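CalsepRRP (Calystegia sepium, PDB 1JY5) probably binds and cleaves RNA as a ribonuclease of the T2 family. Local coordinates at residues Thr9-Trp14 / Gln177-Phe182. Residues are numbered along the deposited sequence; the frame is centred on the assembly and turned at random.
Sequences TLALTW and QVQICF
Leu-10 and Ile-180 form a hydrogen-bonded antiparallel pair: Leu-10 N donates to Ile-180 O at 2.7 Å, and Ile-180 N returns a bond to Leu-10 O at 3.0 Å, both with an N-H...O angle of 171°. Leu-12 and Val-178 repeat the pattern less straightly: Leu-12 N reaches Val-178 O at 2.8 Å with an angle of 155°, and Val-178 N bonds back to Leu-12 O. Between these rungs lies the non-hydrogen-bonded pair Ala-11/Gln-179; beyond the second, Gln-177 CA makes a CA-H...O contact to Leu-12 O at 3.1 Å.

On the face shared by Thr-9, Ala-11, Gln-177, Gln-179 and Cys-181, Gln-177 runs extended, CG anti to the backbone N (chi1 178°), which lays its CD over the methyl of Ala-11, 3.9 Å from Ala-11 CB. An alanine in place of Gln-177 would probably leave the methyl without its cover on that side, opening a gap beside it. The methyl CG2 of Thr-9 meets Gln-179 CG at 4.0 Å, while Thr-9 OG1 sits 3.5 Å from Cys-181 SG and is hydrogen-bonded to Asp-48. The sulfur itself is tied to Cys-191 by a disulfide.

On the face of Leu-10, Leu-12, Val-178 and Ile-180 the contact across the strands is apolar: Leu-10 CB sits at the edge of the Phe-182 ring, near its plane, 3.8 Å from Phe-182 CE1, the two side chains lying alongside and pointing the same way.

In the antiparallel sheet of this RNase T2-family protein, strand 7-14 runs between strands 40-48 and 174-182. Helix 116-129 packs against Leu-10, Leu-12 and the Phe-182 ring, and strand 188-189 continues the sheet beyond 174-182.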
loop_
_atom_site.group_PDB
_atom_site.type_symbol
_atom_site.label_atom_id
_atom_site.label_comp_id
_atom_site.label_asym_id
_atom_site.label_seq_id
_atom_site.Cartn_x
_atom_site.Cartn_y
_atom_site.Cartn_z
ATOM N N THR A 9 2.040 -3.926 8.167
ATOM C CA THR A 9 1.898 -2.551 7.701
ATOM C C THR A 9 1.184 -2.645 6.357
ATOM O O THR A 9 1.655 -3.333 5.450
ATOM C CB THR A 9 3.260 -1.831 7.473
ATOM O OG1 THR A 9 3.825 -1.445 8.731
ATOM C CG2 THR A 9 3.072 -0.576 6.603
ATOM N N LEU A 10 0.021 -2.009 6.238
ATOM C CA LEU A 10 -0.677 -1.998 4.952
ATOM C C LEU A 10 -0.284 -0.655 4.343
ATOM O O LEU A 10 -0.676 0.395 4.845
ATOM C CB LEU A 10 -2.210 -2.069 5.113
ATOM C CG LEU A 10 -3.041 -1.877 3.828
ATOM C CD1 LEU A 10 -2.719 -2.980 2.837
ATOM C CD2 LEU A 10 -4.549 -1.878 4.128
ATOM N N ALA A 11 0.518 -0.689 3.285
ATOM C CA ALA A 11 0.943 0.540 2.632
ATOM C C ALA A 11 0.074 0.760 1.406
ATOM O O ALA A 11 -0.172 -0.167 0.631
ATOM C CB ALA A 11 2.418 0.455 2.239
ATOM N N LEU A 12 -0.399 1.992 1.247
ATOM C CA LEU A 12 -1.263 2.356 0.129
ATOM C C LEU A 12 -0.618 3.481 -0.678
ATOM O O LEU A 12 -0.004 4.387 -0.118
ATOM C CB LEU A 12 -2.626 2.808 0.659
ATOM C CG LEU A 12 -3.336 1.804 1.581
ATOM C CD1 LEU A 12 -4.607 2.425 2.140
ATOM C CD2 LEU A 12 -3.652 0.527 0.808
ATOM N N THR A 13 -0.771 3.422 -1.994
ATOM C CA THR A 13 -0.187 4.422 -2.875
ATOM C C THR A 13 -1.251 5.343 -3.459
ATOM O O THR A 13 -2.298 4.877 -3.908
ATOM C CB THR A 13 0.548 3.748 -4.047
ATOM O OG1 THR A 13 1.531 2.840 -3.534
ATOM C CG2 THR A 13 1.225 4.786 -4.924
ATOM N N TRP A 14 -0.989 6.645 -3.447
ATOM C CA TRP A 14 -1.936 7.591 -4.029
ATOM C C TRP A 14 -1.610 7.600 -5.522
ATOM O O TRP A 14 -0.568 8.106 -5.941
ATOM C CB TRP A 14 -1.760 8.982 -3.416
ATOM C CG TRP A 14 -2.744 9.984 -3.964
ATOM C CD1 TRP A 14 -2.502 10.947 -4.904
ATOM C CD2 TRP A 14 -4.140 10.083 -3.641
ATOM N NE1 TRP A 14 -3.660 11.641 -5.185
ATOM C CE2 TRP A 14 -4.679 11.129 -4.426
ATOM C CE3 TRP A 14 -4.987 9.387 -2.767
ATOM C CZ2 TRP A 14 -6.028 11.497 -4.361
ATOM C CZ3 TRP A 14 -6.328 9.752 -2.701
ATOM C CH2 TRP A 14 -6.836 10.800 -3.498
ATOM N N GLN A 177 2.201 8.025 -0.113
ATOM C CA GLN A 177 1.886 6.776 0.562
ATOM C C GLN A 177 1.297 6.949 1.958
ATOM O O GLN A 177 1.700 7.832 2.716
ATOM C CB GLN A 177 3.161 5.920 0.627
ATOM C CG GLN A 177 3.034 4.577 1.339
ATOM C CD GLN A 177 4.303 3.742 1.222
ATOM O OE1 GLN A 177 4.638 3.245 0.144
ATOM N NE2 GLN A 177 5.020 3.597 2.328
ATOM N N VAL A 178 0.314 6.113 2.278
ATOM C CA VAL A 178 -0.300 6.123 3.600
ATOM C C VAL A 178 -0.121 4.720 4.174
ATOM O O VAL A 178 -0.380 3.729 3.490
ATOM C CB VAL A 178 -1.807 6.482 3.545
ATOM C CG1 VAL A 178 -2.466 6.194 4.893
ATOM C CG2 VAL A 178 -1.972 7.970 3.214
ATOM N N GLN A 179 0.334 4.645 5.420
ATOM C CA GLN A 179 0.559 3.365 6.082
ATOM C C GLN A 179 -0.346 3.182 7.295
ATOM O O GLN A 179 -0.401 4.041 8.174
ATOM C CB GLN A 179 2.021 3.253 6.525
ATOM C CG GLN A 179 3.030 3.193 5.383
ATOM C CD GLN A 179 4.463 3.337 5.875
ATOM O OE1 GLN A 179 4.732 3.229 7.070
ATOM N NE2 GLN A 179 5.387 3.570 4.955
ATOM N N ILE A 180 -1.056 2.056 7.318
ATOM C CA ILE A 180 -1.958 1.686 8.405
ATOM C C ILE A 180 -1.418 0.380 8.972
ATOM O O ILE A 180 -1.112 -0.541 8.213
ATOM C CB ILE A 180 -3.390 1.403 7.896
ATOM C CG1 ILE A 180 -3.919 2.599 7.102
ATOM C CG2 ILE A 180 -4.308 1.094 9.076
ATOM C CD1 ILE A 180 -3.976 3.880 7.892
ATOM N N CYS A 181 -1.317 0.281 10.294
ATOM C CA CYS A 181 -0.777 -0.931 10.907
ATOM C C CYS A 181 -1.816 -1.861 11.540
ATOM O O CYS A 181 -2.849 -1.412 12.023
ATOM C CB CYS A 181 0.319 -0.533 11.913
ATOM S SG CYS A 181 1.687 0.241 11.003
ATOM N N PHE A 182 -1.537 -3.164 11.490
ATOM C CA PHE A 182 -2.415 -4.188 12.048
ATOM C C PHE A 182 -1.618 -5.218 12.852
ATOM O O PHE A 182 -0.482 -5.532 12.493
ATOM C CB PHE A 182 -3.152 -4.954 10.939
ATOM C CG PHE A 182 -4.058 -4.105 10.090
ATOM C CD1 PHE A 182 -3.559 -3.425 8.981
ATOM C CD2 PHE A 182 -5.413 -3.985 10.401
ATOM C CE1 PHE A 182 -4.393 -2.633 8.193
ATOM C CE2 PHE A 182 -6.261 -3.192 9.616
ATOM C CZ PHE A 182 -5.747 -2.516 8.510
#